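Local coordinates for protein AlyQ (Persicobacter sp. CCB-QB2, PDB 7D2A) that binds the unsaturated uronic acid end of alginate fragments through a family 32 carbohydrate-binding module that also carries a calcium ion, at residues 33-38 with 123-128; 66-71 with 116-121. One frame throughout, in Å; residues are numbered along the deposited sequence. Where two conformers were deposited one is given.

In the fold
Contacts 1 and 2 lie side by side on one beta-sandwich domain, their centres about 12 Å apart, and both hold the 4,5-unsaturated uronic acid MAW. Contact 1 gives the sugar its aromatic platform. Ser125 of contact 1 bonds to the sugar carboxylate, and Arg68 and Asn121 of contact 2 hold it too. Along the chain, 66-71 and 116-121 fall inside the loop closed by 33-38 and 123-128. The two contacts also bond directly: Asn118 ND2 lies 2.8 Å from Trp123 O, and Gly117 N lies 2.9 Å from Asn124 OD1. Asp20 adds a hydrogen bond to MAW. Calcium sits at the far end of contact 1, about 14 Å from the Arg68 side chain.

Contact 1: residues 33-38 with 123-128; sequences STRWSA and WNSITE. With CA (calcium ion), chain C; MAW (4-deoxy-alpha-L-erythro-hex-4-enopyranuronic acid), chain B.
Ser125 OG is gripped twice: it takes a hydrogen bond from Ser37 OG at 2.7 Å and gives one to MAW O6B at 2.6 Å. The two serines face each other in a non-hydrogen-bonded pair of antiparallel strands, in the beta-sandwich of a family 32 carbohydrate-binding module. Ser37 OG also takes a bond from Arg35 NE, almost in the guanidinium plane; the two bonds together orient the hydroxyl. The extended Arg35 chain also brings NH2 to MAW O3 at 2.8 Å, nearly straight at 175°. Trp123 lays one ring face against the sugar, with MAW C3 3.6 Å above its plane. With an alanine in place of the indole, the ring carbons of MAW would probably lose the flat surface they rest on. On the sheet face away from Ser37 and Ser125, Trp36 and Ile126 lie side by side, with Ile126 CD1 at the indole edge. Ala38 O accepts from Asn124 N and Asn124 ND2, which come from opposite faces of its carbonyl plane, and Gly40 also holds this amide. Thr34, Thr127 and Glu128 bind calcium, joined by Asn26, Asp29 and Asn31. Thr34 gives the ion two atoms, O at 2.5 Å and OG1 at 2.4 Å.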
# COMPACT_ATOMS: atom_id res chain seq x y z
N SER A 33 -10.15 10.59 4.15
CA SER A 33 -10.94 10.34 5.39
C SER A 33 -11.45 8.90 5.45
O SER A 33 -12.11 8.56 6.46
CB SER A 33 -12.09 11.31 5.53
OG SER A 33 -13.15 10.98 4.67
N THR A 34 -11.17 8.08 4.42
CA THR A 34 -11.60 6.67 4.42
C THR A 34 -10.37 5.80 4.33
O THR A 34 -9.40 6.20 3.62
CB THR A 34 -12.55 6.38 3.27
OG1 THR A 34 -11.78 6.54 2.09
CG2 THR A 34 -13.78 7.27 3.30
N ARG A 35 -10.38 4.66 5.00
CA ARG A 35 -9.18 3.84 5.16
C ARG A 35 -9.51 2.36 4.99
O ARG A 35 -10.66 1.93 5.17
CB ARG A 35 -8.53 4.02 6.53
CG ARG A 35 -9.35 3.49 7.69
CD ARG A 35 -8.77 3.87 9.02
NE ARG A 35 -9.51 3.31 10.14
CZ ARG A 35 -10.48 3.94 10.81
NH1 ARG A 35 -10.88 5.17 10.47
NH2 ARG A 35 -11.04 3.34 11.85
N TRP A 36 -8.45 1.58 4.73
CA TRP A 36 -8.44 0.14 5.04
C TRP A 36 -7.74 -0.04 6.37
O TRP A 36 -6.68 0.61 6.60
CB TRP A 36 -7.64 -0.59 3.95
CG TRP A 36 -7.23 -1.98 4.35
CD1 TRP A 36 -8.03 -3.05 4.53
CD2 TRP A 36 -5.90 -2.43 4.62
NE1 TRP A 36 -7.33 -4.16 4.88
CE2 TRP A 36 -6.00 -3.81 4.94
CE3 TRP A 36 -4.64 -1.83 4.60
CZ2 TRP A 36 -4.87 -4.60 5.22
CZ3 TRP A 36 -3.54 -2.59 4.95
CH2 TRP A 36 -3.65 -3.97 5.22
N SER A 37 -8.28 -0.88 7.25
CA SER A 37 -7.64 -1.22 8.53
C SER A 37 -7.64 -2.73 8.68
O SER A 37 -8.70 -3.36 8.54
CB SER A 37 -8.30 -0.56 9.70
OG SER A 37 -8.21 0.86 9.67
N ALA A 38 -6.52 -3.24 9.14
CA ALA A 38 -6.38 -4.65 9.57
C ALA A 38 -5.38 -4.69 10.70
O ALA A 38 -4.29 -4.11 10.60
CB ALA A 38 -5.98 -5.53 8.39
N TRP A 123 -2.12 -1.89 14.64
CA TRP A 123 -2.99 -1.74 13.44
C TRP A 123 -2.17 -1.34 12.21
O TRP A 123 -1.11 -0.70 12.28
CB TRP A 123 -4.14 -0.75 13.65
CG TRP A 123 -5.19 -1.33 14.53
CD1 TRP A 123 -5.24 -1.36 15.90
CD2 TRP A 123 -6.33 -2.03 14.05
NE1 TRP A 123 -6.39 -2.01 16.29
CE2 TRP A 123 -7.07 -2.45 15.18
CE3 TRP A 123 -6.84 -2.30 12.77
CZ2 TRP A 123 -8.27 -3.14 15.06
CZ3 TRP A 123 -8.02 -2.96 12.67
CH2 TRP A 123 -8.76 -3.37 13.80
N ASN A 124 -2.70 -1.72 11.07
CA ASN A 124 -2.22 -1.25 9.75
C ASN A 124 -3.40 -0.54 9.09
O ASN A 124 -4.42 -1.16 8.79
CB ASN A 124 -1.79 -2.41 8.86
CG ASN A 124 -0.84 -3.31 9.60
OD1 ASN A 124 0.32 -2.95 9.74
ND2 ASN A 124 -1.37 -4.44 10.10
N SER A 125 -3.25 0.78 8.92
CA SER A 125 -4.38 1.59 8.43
C SER A 125 -3.86 2.56 7.37
O SER A 125 -3.05 3.44 7.68
CB SER A 125 -5.03 2.34 9.61
OG SER A 125 -5.65 1.37 10.50
N ILE A 126 -4.38 2.42 6.17
CA ILE A 126 -3.94 3.13 4.95
C ILE A 126 -5.14 3.87 4.38
O ILE A 126 -6.16 3.22 4.14
CB ILE A 126 -3.26 2.19 3.95
CG1 ILE A 126 -2.05 1.49 4.61
CG2 ILE A 126 -2.90 2.95 2.70
CD1 ILE A 126 -1.39 0.45 3.72
N THR A 127 -5.00 5.20 4.13
CA THR A 127 -6.14 5.94 3.59
C THR A 127 -6.18 5.96 2.07
O THR A 127 -7.29 5.96 1.49
CB THR A 127 -6.15 7.36 4.16
OG1 THR A 127 -4.95 7.99 3.73
CG2 THR A 127 -6.25 7.38 5.66
N GLU A 128 -5.04 5.96 1.40
CA GLU A 128 -4.98 6.06 -0.08
C GLU A 128 -3.75 5.33 -0.56
O GLU A 128 -2.69 5.49 0.12
CB GLU A 128 -4.97 7.53 -0.51
CG GLU A 128 -6.32 8.22 -0.38
CD GLU A 128 -7.36 7.64 -1.32
OE1 GLU A 128 -7.16 7.79 -2.56
OE2 GLU A 128 -8.40 7.05 -0.88
CA CA C . -9.55 6.52 1.13
C1 MAW B . -8.55 0.88 15.86
C2 MAW B . -9.69 0.96 14.93
O2 MAW B . -10.27 2.29 14.82
C3 MAW B . -9.16 0.48 13.55
O3 MAW B . -10.06 0.80 12.52
C4 MAW B . -7.79 1.12 13.30
C5 MAW B . -7.12 1.80 14.20
O5 MAW B . -7.63 1.95 15.55
C6 MAW B . -5.84 2.40 13.99
O6A MAW B . -5.30 2.98 14.98
O6B MAW B . -5.23 2.32 12.86

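Contact 2: residues 66-71 with 116-121; sequences DSRTSG and FGNSSN. With MAW (4-deoxy-alpha-L-erythro-hex-4-enopyranuronic acid), chain B; LGU (alpha-L-gulopyranuronic acid), chain D.
The carboxylate end of the uronic acid pocket is lined by Arg68, which lies against Asn118 of the facing segment. The guanidinium and amide planes are stacked, 11° apart, and Asn118 ND2 sits 3.2 Å above the centre of the guanidinium. Two nearly straight bonds run from Arg68 to the sugar acid: NH1 to MAW O6A at 2.8 Å and NH2 to MAW O6B at 2.9 Å. Asn121 ND2 adds a third, to MAW O6A at 3.1 Å. This pairing would probably favour the ionised form of the sugar carboxylate.

Asn118 also shapes the loop behind the pocket. Its CG lies between the backbone N and the carbonyl carbon (chi1 65°), and OD1 turns back to accept from Ser120 N and Asn121 N on the same face of its plane. ND2 donates to Asn121 OD1 at 2.8 Å, from above its carbonyl plane. With Trp123 N on the same oxygen, this second-shell bond orients the amide that meets the sugar. Ser119 OG takes the N-H of Thr69 at 3.0 Å, while Ser119 N bonds to Thr69 O. Gly71 N bonds to Gly117 O and Phe116 N to Gly71 O. Ser70 and Asn118, between the Thr69-Ser119 and Gly71-Gly117 bonds, form a non-hydrogen-bonded antiparallel pair. The two Asn118 OD1 bonds make an Asx turn within an Asx motif, at the end of strand 110-118.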
# COMPACT_ATOMS: atom_id res chain seq x y z
N ASP A 66 0.49 11.72 10.32
CA ASP A 66 1.29 12.84 10.84
C ASP A 66 1.56 12.66 12.34
O ASP A 66 2.08 13.61 12.93
CB ASP A 66 0.62 14.18 10.54
CG ASP A 66 -0.64 14.41 11.33
OD1 ASP A 66 -1.15 13.46 11.95
OD2 ASP A 66 -1.12 15.53 11.28
N SER A 67 1.21 11.51 12.93
CA SER A 67 1.37 11.33 14.40
C SER A 67 1.91 9.95 14.78
O SER A 67 2.12 9.72 15.98
CB SER A 67 0.08 11.62 15.12
OG SER A 67 -0.87 10.59 14.90
N ARG A 68 2.21 9.09 13.81
CA ARG A 68 2.79 7.78 14.13
C ARG A 68 3.52 7.26 12.89
O ARG A 68 3.19 7.68 11.77
CB ARG A 68 1.69 6.83 14.60
CG ARG A 68 0.83 6.29 13.47
CD ARG A 68 -0.45 5.69 14.00
NE ARG A 68 -1.05 4.77 13.04
CZ ARG A 68 -2.19 4.12 13.24
NH1 ARG A 68 -2.91 4.31 14.37
NH2 ARG A 68 -2.61 3.31 12.30
N THR A 69 4.44 6.34 13.12
CA THR A 69 5.20 5.68 12.05
C THR A 69 4.71 4.24 11.91
O THR A 69 4.40 3.57 12.93
CB THR A 69 6.71 5.73 12.32
OG1 THR A 69 6.97 5.13 13.60
CG2 THR A 69 7.23 7.15 12.33
N SER A 70 4.60 3.75 10.69
CA SER A 70 4.06 2.43 10.40
C SER A 70 5.08 1.66 9.57
O SER A 70 5.56 2.18 8.56
CB SER A 70 2.66 2.57 9.74
OG SER A 70 1.74 1.56 10.17
N GLY A 71 5.42 0.45 9.99
CA GLY A 71 6.37 -0.40 9.26
C GLY A 71 5.69 -1.20 8.17
O GLY A 71 4.53 -1.58 8.30
N PHE A 116 3.42 -3.98 9.36
CA PHE A 116 4.06 -4.55 10.58
C PHE A 116 3.60 -3.80 11.81
O PHE A 116 4.33 -3.77 12.82
CB PHE A 116 5.57 -4.60 10.42
CG PHE A 116 5.95 -5.42 9.22
CD1 PHE A 116 5.66 -6.76 9.19
CD2 PHE A 116 6.52 -4.83 8.11
CE1 PHE A 116 5.95 -7.53 8.07
CE2 PHE A 116 6.81 -5.59 6.99
CZ PHE A 116 6.51 -6.94 6.97
N GLY A 117 2.42 -3.19 11.77
CA GLY A 117 1.93 -2.32 12.84
C GLY A 117 2.68 -1.02 12.89
O GLY A 117 3.49 -0.72 11.99
N ASN A 118 2.47 -0.25 13.94
CA ASN A 118 2.92 1.15 13.95
C ASN A 118 3.41 1.49 15.36
O ASN A 118 3.35 0.61 16.26
CB ASN A 118 1.78 2.04 13.47
CG ASN A 118 0.58 2.06 14.40
OD1 ASN A 118 0.63 2.69 15.46
ND2 ASN A 118 -0.53 1.43 14.03
N SER A 119 3.83 2.71 15.54
CA SER A 119 4.55 3.15 16.76
C SER A 119 3.54 3.35 17.89
O SER A 119 4.01 3.49 19.07
CB SER A 119 5.34 4.38 16.44
OG SER A 119 4.49 5.38 15.94
N SER A 120 2.23 3.37 17.60
CA SER A 120 1.15 3.53 18.62
C SER A 120 0.48 2.20 18.95
O SER A 120 0.24 1.91 20.18
CB SER A 120 0.13 4.52 18.17
OG SER A 120 0.65 5.83 18.17
N ASN A 121 0.13 1.39 17.94
CA ASN A 121 -0.58 0.12 18.19
C ASN A 121 -0.24 -0.86 17.07
O ASN A 121 0.65 -0.51 16.22
CB ASN A 121 -2.07 0.38 18.39
CG ASN A 121 -2.72 1.00 17.18
OD1 ASN A 121 -2.32 0.67 16.07
ND2 ASN A 121 -3.68 1.89 17.39
C1 MAW B . -8.55 0.88 15.86
C2 MAW B . -9.69 0.96 14.93
O2 MAW B . -10.27 2.29 14.82
C3 MAW B . -9.16 0.48 13.55
O3 MAW B . -10.06 0.80 12.52
C4 MAW B . -7.79 1.12 13.30
C5 MAW B . -7.12 1.80 14.20
O5 MAW B . -7.63 1.95 15.55
C6 MAW B . -5.84 2.40 13.99
O6A MAW B . -5.30 2.98 14.98
O6B MAW B . -5.23 2.32 12.86
C1 LGU D . -8.49 2.65 20.13
C2 LGU D . -7.39 2.66 19.06
O2 LGU D . -6.17 3.16 19.58
C3 LGU D . -7.06 1.27 18.56
O3 LGU D . -6.19 0.61 19.52
C4 LGU D . -8.34 0.49 18.30
O4 LGU D . -9.01 1.12 17.22
C5 LGU D . -9.34 0.49 19.45
O5 LGU D . -9.65 1.87 19.78
C6 LGU D . -10.51 -0.28 18.91
O6B LGU D . -10.35 -1.50 18.63
O6A LGU D . -11.57 0.34 18.67
O1 LGU D . -7.88 2.06 21.29